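Local coordinates for clostripain-related protein (Bacteroides thetaiotaomicron, PDB 6N9J), which is a secreted C11 cysteine protease of the clostripain family that probably cleaves peptide bonds and is trapped covalently here by an irreversible peptide inhibitor, at residues Tyr51-Gly55 against Ser56-Leu60; Asp87-Lys90 against Asn91-Thr95; Val195-Pro198 against Ala199-Val203; Asn213-Ser216 against Val217-Lys221. One frame throughout, in Å; residues are numbered along the deposited sequence.

Interaction 1: residues Tyr51-Gly55 against Ser56-Leu60; sequences YMDKG and SNPKL
Tyr-51 lays its ring alongside Pro-58, both side chains on one face of the hairpin formed by strands 46-53 and 59-65. CG anti to the backbone N (chi1 170°) sets the ring beside the proline, and CE1 comes 3.9 Å from Pro-58 CB; the Tyr-51 hydroxyl bonds farther off, to Ser-83 and Gln-81. At the base of the side chain, Tyr-51 CB meets Leu-60 CD1 at 4.0 Å, across a non-hydrogen-bonded antiparallel pair. Met-52, the next residue, forms the hydrogen-bonded pair with Lys-59: its N donates to Lys-59 O over 2.9 Å in a nearly straight bond (169°), whereas the return bond from Lys-59 N to Met-52 O is weak. The Met-52 side chain turns to the other face and packs on helix 24-37. Asp-53 then sets its carboxylate beside the proline ring, OD1 lying 3.4 Å from Pro-58 CG. The same OD1 accepts from Gly-55 N at 3.0 Å, above the carboxylate plane, which makes an Asx turn, and a water could bridge it to Ser-56 O, though that water has more acceptors nearby than protons. OD2 is hydrogen-bonded to Ser-83 OG. Were this aspartate an alanine, Gly-55 N and Ser-83 would probably lose their partner and the reversal its Asx turn. Gly-55 has a positive phi (132°) that would jam a CB against the preceding carbonyl. One carboxylate thus organises the bend through polar bonds, while proline and tyrosine supply its apolar side.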
loop_
_atom_site.group_PDB
_atom_site.type_symbol
_atom_site.label_atom_id
_atom_site.label_comp_id
_atom_site.label_asym_id
_atom_site.label_seq_id
_atom_site.Cartn_x
_atom_site.Cartn_y
_atom_site.Cartn_z
ATOM N N TYR A 51 -13.507 -5.800 -7.022
ATOM C CA TYR A 51 -13.028 -6.708 -8.059
ATOM C C TYR A 51 -12.270 -7.848 -7.394
ATOM O O TYR A 51 -11.251 -7.629 -6.740
ATOM C CB TYR A 51 -12.126 -6.003 -9.071
ATOM C CG TYR A 51 -11.438 -6.986 -9.998
ATOM C CD1 TYR A 51 -12.105 -7.516 -11.095
ATOM C CD2 TYR A 51 -10.124 -7.404 -9.759
ATOM C CE1 TYR A 51 -11.492 -8.426 -11.936
ATOM C CE2 TYR A 51 -9.501 -8.309 -10.597
ATOM C CZ TYR A 51 -10.182 -8.815 -11.683
ATOM O OH TYR A 51 -9.561 -9.724 -12.521
ATOM N N MET A 52 -12.764 -9.063 -7.562
ATOM C CA MET A 52 -12.266 -10.194 -6.784
ATOM C C MET A 52 -11.720 -11.299 -7.682
ATOM O O MET A 52 -12.476 -11.924 -8.434
ATOM C CB MET A 52 -13.387 -10.734 -5.895
ATOM C CG MET A 52 -13.182 -12.150 -5.394
ATOM S SD MET A 52 -12.280 -12.216 -3.852
ATOM C CE MET A 52 -13.581 -12.010 -2.657
ATOM N N ASP A 53 -10.407 -11.526 -7.629
ATOM C CA ASP A 53 -9.813 -12.623 -8.397
ATOM C C ASP A 53 -9.068 -13.569 -7.463
ATOM O O ASP A 53 -7.997 -13.242 -6.963
ATOM C CB ASP A 53 -8.875 -12.093 -9.493
ATOM C CG ASP A 53 -8.271 -13.209 -10.341
ATOM O OD1 ASP A 53 -8.751 -14.362 -10.256
ATOM O OD2 ASP A 53 -7.329 -12.941 -11.122
ATOM N N LYS A 54 -9.661 -14.737 -7.231
ATOM C CA LYS A 54 -9.075 -15.773 -6.386
ATOM C C LYS A 54 -8.572 -16.954 -7.207
ATOM O O LYS A 54 -8.099 -17.941 -6.650
ATOM C CB LYS A 54 -10.097 -16.282 -5.367
ATOM C CG LYS A 54 -10.473 -15.301 -4.273
ATOM C CD LYS A 54 -11.613 -15.867 -3.422
ATOM C CE LYS A 54 -11.312 -17.299 -2.980
ATOM N NZ LYS A 54 -12.383 -17.867 -2.117
ATOM N N GLY A 55 -8.701 -16.871 -8.526
ATOM C CA GLY A 55 -8.206 -17.931 -9.384
ATOM C C GLY A 55 -9.175 -18.396 -10.447
ATOM O O GLY A 55 -8.799 -18.546 -11.608
ATOM N N SER A 56 -10.422 -18.633 -10.054
ATOM C CA SER A 56 -11.433 -19.136 -10.979
ATOM C C SER A 56 -11.884 -18.055 -11.956
ATOM O O SER A 56 -11.105 -17.585 -12.782
ATOM C CB SER A 56 -12.639 -19.682 -10.212
ATOM O OG SER A 56 -12.266 -20.773 -9.393
ATOM N N ASN A 57 -13.151 -17.669 -11.862
ATOM C CA ASN A 57 -13.701 -16.668 -12.760
ATOM C C ASN A 57 -13.970 -15.375 -12.000
ATOM O O ASN A 57 -14.960 -15.261 -11.282
ATOM C CB ASN A 57 -14.982 -17.185 -13.432
ATOM C CG ASN A 57 -14.739 -18.420 -14.304
ATOM O OD1 ASN A 57 -13.725 -18.528 -14.997
ATOM N ND2 ASN A 57 -15.675 -19.361 -14.262
ATOM N N PRO A 58 -13.066 -14.397 -12.145
ATOM C CA PRO A 58 -13.169 -13.112 -11.448
ATOM C C PRO A 58 -14.528 -12.441 -11.636
ATOM O O PRO A 58 -15.285 -12.779 -12.559
ATOM C CB PRO A 58 -12.059 -12.280 -12.091
ATOM C CG PRO A 58 -11.042 -13.301 -12.510
ATOM C CD PRO A 58 -11.855 -14.477 -12.980
ATOM N N LYS A 59 -14.836 -11.519 -10.731
ATOM C CA LYS A 59 -16.082 -10.777 -10.785
ATOM C C LYS A 59 -15.848 -9.362 -10.277
ATOM O O LYS A 59 -14.951 -9.120 -9.460
ATOM C CB LYS A 59 -17.171 -11.473 -9.962
ATOM C CG LYS A 59 -16.802 -11.663 -8.493
ATOM C CD LYS A 59 -17.857 -12.455 -7.717
ATOM C CE LYS A 59 -17.429 -12.622 -6.254
ATOM N NZ LYS A 59 -18.452 -13.301 -5.389
ATOM N N LEU A 60 -16.638 -8.432 -10.794
ATOM C CA LEU A 60 -16.665 -7.068 -10.292
ATOM C C LEU A 60 -18.046 -6.852 -9.704
ATOM O O LEU A 60 -19.033 -6.921 -10.430
ATOM C CB LEU A 60 -16.376 -6.058 -11.410
ATOM C CG LEU A 60 -16.547 -4.571 -11.085
ATOM C CD1 LEU A 60 -15.470 -4.120 -10.121
ATOM C CD2 LEU A 60 -16.534 -3.715 -12.350
HETATM O O HOH W 1 -8.725 -15.794 -12.607
#

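Interaction 2: residues Asp87-Lys90 against Asn91-Thr95; sequences DVMK and NVFTT
The Phe-93 ring has Met-89 on one face: the backbone O of Met-89 sits 3.3 Å above the plane toward the rim, and CG of the same residue lies 3.7 Å from the centroid, 26° off the ring normal, in a CH-pi contact. Met-89 SD follows obliquely, 4.4 Å from the centroid, a Met-aromatic contact at the CZ and CE2 side. CG stands anti to the backbone N (chi1 175°) and the chain runs straight on to SD (chi2 177°), which carries CG over the face. Leu-14 and Phe-109 of the central sheet also pack against Phe-93, and Met-89 touches Phe-109 too. Met-89 with Phe-93 is the i to i+4 pairing of an alpha helix, here 86-99, whose buried stripe of Met-89, Val-92 and Phe-93 rests on the sheet. Phe-93 N donates to Met-89 O at 2.9 Å, so that one carbonyl both takes the helical bond and underlies the ring. On the more exposed side, Lys-90 O accepts twice from Thr-94, from N at 2.8 Å and from OG1 at 3.0 Å, the hydroxyl lying above the carbonyl plane. Lys-90 itself reaches a salt bridge with Glu-145. A water donates to Val-88 O and to Asn-91 OD1, tying the amide of Asn-91 back to the preceding turn.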
loop_
_atom_site.group_PDB
_atom_site.type_symbol
_atom_site.label_atom_id
_atom_site.label_comp_id
_atom_site.label_asym_id
_atom_site.label_seq_id
_atom_site.Cartn_x
_atom_site.Cartn_y
_atom_site.Cartn_z
ATOM N N ASP A 87 -3.845 -3.979 -19.341
ATOM C CA ASP A 87 -5.093 -3.839 -20.066
ATOM C C ASP A 87 -6.256 -4.481 -19.320
ATOM O O ASP A 87 -7.400 -4.069 -19.486
ATOM C CB ASP A 87 -4.960 -4.434 -21.465
ATOM C CG ASP A 87 -3.973 -3.665 -22.338
ATOM O OD1 ASP A 87 -3.816 -2.438 -22.144
ATOM O OD2 ASP A 87 -3.348 -4.291 -23.222
ATOM N N VAL A 88 -5.964 -5.482 -18.497
ATOM C CA VAL A 88 -6.981 -6.087 -17.644
ATOM C C VAL A 88 -7.447 -5.099 -16.574
ATOM O O VAL A 88 -8.654 -4.873 -16.414
ATOM C CB VAL A 88 -6.468 -7.365 -16.959
ATOM C CG1 VAL A 88 -7.372 -7.761 -15.790
ATOM C CG2 VAL A 88 -6.356 -8.496 -17.968
ATOM N N MET A 89 -6.478 -4.521 -15.856
ATOM C CA MET A 89 -6.729 -3.563 -14.781
ATOM C C MET A 89 -7.398 -2.308 -15.303
ATOM O O MET A 89 -8.272 -1.756 -14.653
ATOM C CB MET A 89 -5.419 -3.178 -14.067
ATOM C CG MET A 89 -5.591 -2.090 -13.002
ATOM S SD MET A 89 -4.104 -1.649 -12.046
ATOM C CE MET A 89 -3.866 -3.155 -11.121
ATOM N N LYS A 90 -6.954 -1.855 -16.469
ATOM C CA LYS A 90 -7.572 -0.728 -17.146
ATOM C C LYS A 90 -9.048 -1.002 -17.436
ATOM O O LYS A 90 -9.904 -0.152 -17.179
ATOM C CB LYS A 90 -6.827 -0.413 -18.444
ATOM C CG LYS A 90 -5.528 0.366 -18.251
ATOM C CD LYS A 90 -4.869 0.635 -19.588
ATOM C CE LYS A 90 -3.831 1.727 -19.479
ATOM N NZ LYS A 90 -3.374 2.128 -20.841
ATOM N N ASN A 91 -9.346 -2.189 -17.953
ATOM C CA ASN A 91 -10.733 -2.550 -18.251
ATOM C C ASN A 91 -11.587 -2.571 -16.981
ATOM O O ASN A 91 -12.720 -2.065 -16.969
ATOM C CB ASN A 91 -10.796 -3.904 -18.962
ATOM C CG ASN A 91 -12.228 -4.331 -19.301
ATOM O OD1 ASN A 91 -12.820 -5.160 -18.607
ATOM N ND2 ASN A 91 -12.783 -3.769 -20.374
ATOM N N VAL A 92 -11.039 -3.142 -15.909
ATOM C CA VAL A 92 -11.739 -3.147 -14.630
ATOM C C VAL A 92 -12.034 -1.724 -14.181
ATOM O O VAL A 92 -13.162 -1.419 -13.796
ATOM C CB VAL A 92 -10.930 -3.862 -13.535
ATOM C CG1 VAL A 92 -11.616 -3.705 -12.180
ATOM C CG2 VAL A 92 -10.741 -5.326 -13.887
ATOM N N PHE A 93 -11.014 -0.864 -14.225
ATOM C CA PHE A 93 -11.147 0.546 -13.844
ATOM C C PHE A 93 -12.215 1.268 -14.650
ATOM O O PHE A 93 -13.075 1.932 -14.099
ATOM C CB PHE A 93 -9.828 1.299 -14.045
ATOM C CG PHE A 93 -8.775 1.010 -13.005
ATOM C CD1 PHE A 93 -9.092 0.358 -11.829
ATOM C CD2 PHE A 93 -7.462 1.420 -13.206
ATOM C CE1 PHE A 93 -8.118 0.102 -10.877
ATOM C CE2 PHE A 93 -6.479 1.159 -12.257
ATOM C CZ PHE A 93 -6.817 0.503 -11.088
ATOM N N THR A 94 -12.107 1.166 -15.969
ATOM C CA THR A 94 -12.980 1.871 -16.887
ATOM C C THR A 94 -14.436 1.516 -16.619
ATOM O O THR A 94 -15.293 2.389 -16.555
ATOM C CB THR A 94 -12.616 1.549 -18.343
ATOM O OG1 THR A 94 -11.303 2.055 -18.618
ATOM C CG2 THR A 94 -13.602 2.189 -19.301
ATOM N N THR A 95 -14.696 0.229 -16.432
ATOM C CA THR A 95 -16.036 -0.262 -16.132
ATOM C C THR A 95 -16.536 0.229 -14.779
ATOM O O THR A 95 -17.668 0.699 -14.656
ATOM C CB THR A 95 -16.074 -1.807 -16.140
ATOM O OG1 THR A 95 -15.638 -2.294 -17.411
ATOM C CG2 THR A 95 -17.472 -2.311 -15.867
HETATM O O HOH W 2 -10.757 -6.585 -17.001
#

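Interaction 3: residues Val195-Pro198 against Ala199-Val203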
loop_
_atom_site.group_PDB
_atom_site.type_symbol
_atom_site.label_atom_id
_atom_site.label_comp_id
_atom_site.label_asym_id
_atom_site.label_seq_id
_atom_site.Cartn_x
_atom_site.Cartn_y
_atom_site.Cartn_z
ATOM N N VAL A 195 -14.067 -2.192 10.087
ATOM C CA VAL A 195 -13.959 -0.794 10.526
ATOM C C VAL A 195 -13.248 0.099 9.505
ATOM O O VAL A 195 -13.422 1.306 9.521
ATOM C CB VAL A 195 -13.236 -0.656 11.888
ATOM C CG1 VAL A 195 -14.195 -0.970 13.035
ATOM C CG2 VAL A 195 -11.956 -1.519 11.943
ATOM N N VAL A 196 -12.471 -0.485 8.603
ATOM C CA VAL A 196 -11.851 0.297 7.537
ATOM C C VAL A 196 -12.881 0.753 6.483
ATOM O O VAL A 196 -12.784 1.870 5.967
ATOM C CB VAL A 196 -10.708 -0.488 6.855
ATOM C CG1 VAL A 196 -10.345 0.137 5.505
ATOM C CG2 VAL A 196 -9.483 -0.528 7.767
ATOM N N VAL A 197 -13.885 -0.076 6.187
ATOM C CA VAL A 197 -14.875 0.269 5.143
ATOM C C VAL A 197 -15.636 1.569 5.442
ATOM O O VAL A 197 -15.734 2.419 4.562
ATOM C CB VAL A 197 -15.896 -0.888 4.887
ATOM C CG1 VAL A 197 -17.253 -0.354 4.378
ATOM C CG2 VAL A 197 -15.319 -1.880 3.896
ATOM N N PRO A 198 -16.167 1.743 6.670
ATOM C CA PRO A 198 -16.771 3.062 6.898
ATOM C C PRO A 198 -15.751 4.211 6.809
ATOM O O PRO A 198 -16.109 5.311 6.388
ATOM C CB PRO A 198 -17.346 2.950 8.321
ATOM C CG PRO A 198 -17.504 1.480 8.562
ATOM C CD PRO A 198 -16.353 0.847 7.828
ATOM N N ALA A 199 -14.496 3.956 7.171
ATOM C CA ALA A 199 -13.470 5.000 7.091
ATOM C C ALA A 199 -13.134 5.340 5.633
ATOM O O ALA A 199 -12.752 6.468 5.329
ATOM C CB ALA A 199 -12.204 4.576 7.856
ATOM N N LEU A 200 -13.296 4.371 4.733
ATOM C CA LEU A 200 -13.099 4.615 3.298
ATOM C C LEU A 200 -14.062 5.694 2.765
ATOM O O LEU A 200 -13.790 6.331 1.739
ATOM C CB LEU A 200 -13.306 3.329 2.487
ATOM C CG LEU A 200 -12.514 2.033 2.673
ATOM C CD1 LEU A 200 -13.163 0.936 1.806
ATOM C CD2 LEU A 200 -11.059 2.220 2.292
ATOM N N PHE A 201 -15.187 5.877 3.461
ATOM C CA PHE A 201 -16.226 6.804 3.020
ATOM C C PHE A 201 -16.380 7.973 3.977
ATOM O O PHE A 201 -17.347 8.730 3.886
ATOM C CB PHE A 201 -17.579 6.081 2.865
ATOM C CG PHE A 201 -17.547 4.946 1.880
ATOM C CD1 PHE A 201 -17.583 5.189 0.518
ATOM C CD2 PHE A 201 -17.479 3.628 2.317
ATOM C CE1 PHE A 201 -17.556 4.138 -0.392
ATOM C CE2 PHE A 201 -17.438 2.570 1.412
ATOM C CZ PHE A 201 -17.476 2.827 0.057
ATOM N N ALA A 202 -15.427 8.110 4.899
ATOM C CA ALA A 202 -15.418 9.237 5.817
ATOM C C ALA A 202 -15.387 10.518 5.020
ATOM O O ALA A 202 -14.622 10.650 4.073
ATOM C CB ALA A 202 -14.229 9.167 6.763
ATOM N N VAL A 203 -16.248 11.450 5.392
ATOM C CA VAL A 203 -16.308 12.736 4.722
ATOM C C VAL A 203 -15.075 13.584 5.061
ATOM O O VAL A 203 -14.564 14.315 4.212
ATOM C CB VAL A 203 -17.594 13.471 5.099
ATOM C CG1 VAL A 203 -17.316 14.929 5.479
ATOM C CG2 VAL A 203 -18.612 13.366 3.967
#
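Val-196, Val-197, Leu-200 and Phe-201 pack together where helix 193-200 runs out into the following loop; the helix is kinked at Pro-198, whose ring nitrogen has no hydrogen to give to the turn before. Leu-200 is wedged between two valines: CD2 meets Val-196 CG1 at 3.9 Å and CD1 meets Val-197 CG2 at 4.1 Å, the side chains crossing obliquely. With CG anti to the carbonyl carbon (chi1 -59°) and chi2 at 172°, one methyl faces each valine. Beyond it lie Leu-48 and Val-13 of the central sheet and Ile-210 of helix 206-221. Cut back to an alanine, this position would probably open a gap between the two valines and leave Ile-210 and Leu-48 without their shared neighbour. The other side is looser, with Pro-198 and Ala-202 partly exposed. Bonding weakens along the way: Leu-200 N donates to Val-196 O at 2.8 Å and only weakly to Val-197 O, while Phe-201 N turns to Pro-198 O, far above the carbonyl plane. The Phe-201 ring runs beside Val-197, with CD2 only 3.1 Å from the backbone O of Val-197.

Interaction 4: residues Asn213-Ser216 against Val217-Lys221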
loop_
_atom_site.group_PDB
_atom_site.type_symbol
_atom_site.label_atom_id
_atom_site.label_comp_id
_atom_site.label_asym_id
_atom_site.label_seq_id
_atom_site.Cartn_x
_atom_site.Cartn_y
_atom_site.Cartn_z
ATOM N N ASN A 213 -8.059 3.321 11.931
ATOM C CA ASN A 213 -8.905 2.149 12.109
ATOM C C ASN A 213 -8.139 0.876 11.764
ATOM O O ASN A 213 -8.269 -0.141 12.444
ATOM C CB ASN A 213 -10.189 2.264 11.268
ATOM C CG ASN A 213 -11.231 3.163 11.916
ATOM O OD1 ASN A 213 -12.035 2.715 12.726
ATOM N ND2 ASN A 213 -11.209 4.440 11.570
ATOM N N TYR A 214 -7.334 0.936 10.714
ATOM C CA TYR A 214 -6.476 -0.191 10.389
ATOM C C TYR A 214 -5.574 -0.493 11.601
ATOM O O TYR A 214 -5.631 -1.586 12.160
ATOM C CB TYR A 214 -5.636 0.112 9.152
ATOM C CG TYR A 214 -4.966 -1.091 8.538
ATOM C CD1 TYR A 214 -5.121 -1.355 7.183
ATOM C CD2 TYR A 214 -4.215 -1.986 9.310
ATOM C CE1 TYR A 214 -4.524 -2.445 6.596
ATOM C CE2 TYR A 214 -3.616 -3.103 8.736
ATOM C CZ TYR A 214 -3.778 -3.313 7.371
ATOM O OH TYR A 214 -3.226 -4.389 6.738
ATOM N N TYR A 215 -4.749 0.474 11.996
ATOM C CA TYR A 215 -3.819 0.276 13.101
ATOM C C TYR A 215 -4.464 -0.216 14.399
ATOM O O TYR A 215 -3.930 -1.096 15.069
ATOM C CB TYR A 215 -3.069 1.579 13.381
ATOM C CG TYR A 215 -2.087 1.447 14.519
ATOM C CD1 TYR A 215 -0.868 0.805 14.330
ATOM C CD2 TYR A 215 -2.378 1.943 15.787
ATOM C CE1 TYR A 215 0.035 0.662 15.354
ATOM C CE2 TYR A 215 -1.469 1.816 16.827
ATOM C CZ TYR A 215 -0.265 1.164 16.597
ATOM O OH TYR A 215 0.643 1.002 17.615
ATOM N N SER A 216 -5.608 0.359 14.758
ATOM C CA SER A 216 -6.173 0.133 16.077
ATOM C C SER A 216 -6.555 -1.324 16.358
ATOM O O SER A 216 -6.462 -1.784 17.495
ATOM C CB SER A 216 -7.392 1.028 16.280
ATOM O OG SER A 216 -7.849 0.944 17.616
ATOM N N VAL A 217 -6.993 -2.056 15.344
ATOM C CA VAL A 217 -7.372 -3.439 15.595
ATOM C C VAL A 217 -6.120 -4.282 15.885
ATOM O O VAL A 217 -6.112 -5.103 16.806
ATOM C CB VAL A 217 -8.171 -4.027 14.416
ATOM C CG1 VAL A 217 -8.251 -5.542 14.512
ATOM C CG2 VAL A 217 -9.576 -3.420 14.391
ATOM N N TYR A 218 -5.058 -4.054 15.126
ATOM C CA TYR A 218 -3.819 -4.802 15.326
ATOM C C TYR A 218 -3.140 -4.409 16.628
ATOM O O TYR A 218 -2.607 -5.271 17.338
ATOM C CB TYR A 218 -2.872 -4.604 14.138
ATOM C CG TYR A 218 -3.279 -5.445 12.957
ATOM C CD1 TYR A 218 -2.858 -6.766 12.849
ATOM C CD2 TYR A 218 -4.116 -4.933 11.969
ATOM C CE1 TYR A 218 -3.250 -7.550 11.781
ATOM C CE2 TYR A 218 -4.511 -5.708 10.896
ATOM C CZ TYR A 218 -4.074 -7.015 10.803
ATOM O OH TYR A 218 -4.472 -7.790 9.733
ATOM N N ALA A 219 -3.169 -3.114 16.939
ATOM C CA ALA A 219 -2.633 -2.601 18.200
ATOM C C ALA A 219 -3.298 -3.245 19.417
ATOM O O ALA A 219 -2.674 -3.398 20.463
ATOM C CB ALA A 219 -2.789 -1.096 18.262
ATOM N N LYS A 220 -4.561 -3.642 19.282
ATOM C CA LYS A 220 -5.274 -4.169 20.438
ATOM C C LYS A 220 -5.066 -5.668 20.684
ATOM O O LYS A 220 -5.248 -6.139 21.810
ATOM C CB LYS A 220 -6.764 -3.847 20.318
ATOM C CG LYS A 220 -7.090 -2.477 20.887
ATOM C CD LYS A 220 -8.449 -1.965 20.459
ATOM C CE LYS A 220 -8.772 -0.653 21.174
ATOM N NZ LYS A 220 -9.742 0.174 20.409
ATOM N N LYS A 221 -4.672 -6.423 19.665
ATOM C CA LYS A 221 -4.389 -7.836 19.888
ATOM C C LYS A 221 -2.884 -8.103 19.852
ATOM O O LYS A 221 -2.439 -9.251 19.873
ATOM C CB LYS A 221 -5.124 -8.703 18.868
ATOM C CG LYS A 221 -5.182 -8.114 17.483
ATOM C CD LYS A 221 -5.875 -9.065 16.516
ATOM C CE LYS A 221 -7.242 -9.482 17.027
ATOM N NZ LYS A 221 -7.911 -10.437 16.084
#
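Different first torsions bring Tyr-214 and Tyr-218 together: CG of Tyr-214 is anti to its own N (chi1 -166°), whereas CG of Tyr-218 is anti to the carbonyl carbon (chi1 -78°), and the two rings, one turn apart, converge at their rims. Neither covers the other. Their centroids are 5.7 Å apart with planes at 23°, and the closest approach is Tyr-214 CE2 to Tyr-218 CE2 at 3.5 Å. The backbone O of Tyr-214 also lies in the plane of the Tyr-218 ring, at its edge, 3.7 Å from CD2. On another side of the helix, Tyr-215 spreads its ring over the methyl of Ala-219, whose CB lies 4.0 Å from the centroid in a CH-pi contact; the same pair is also joined through the backbone, Ala-219 N donating to Tyr-215 O at 2.9 Å in a nearly straight bond. All of this belongs to the C-terminal half of helix 206-221, where spacing of four residues repeatedly sets one side chain against the next. Tyr-214 is buried and reaches Asp-159 through its hydroxyl, while Tyr-215 packs on strand 315-327. Toward solvent the hold slackens: the extended Lys-220 brings NZ to Ser-216 OG at 3.5 Å, a weak bond, and its N makes another weak bond to Ser-216 O. The chemistry therefore divides by side, with aromatic and methyl groups joining the helix to the protein body and weak polar links from Lys-220 to Ser-216 on the more exposed flank.

The four contacts follow one another along the chain without interleaving, and together they illustrate how local packing is distributed around one central mixed sheet. Interactions 1 and 2 are neighbours, with centres 13 Å apart: the hairpin of 46-53 and 59-65 meets helix 86-99 where Tyr-51 packs on Val-92 and Leu-60 on Thr-95. Interactions 3 and 4, 15 Å apart, sit on consecutive helices, 193-200 and 206-221, which touch through Val-195, Val-196 and Ala-199 against Asn-213, Tyr-214 and Val-217. The two pairs do not touch, interactions 2 and 4 lying 33 Å apart. Their common framework is the sheet: helix 86-99 packs on strands 9-18 and 105-110, helix 193-200 on 9-18 and 46-53, and helix 206-221 on 315-327.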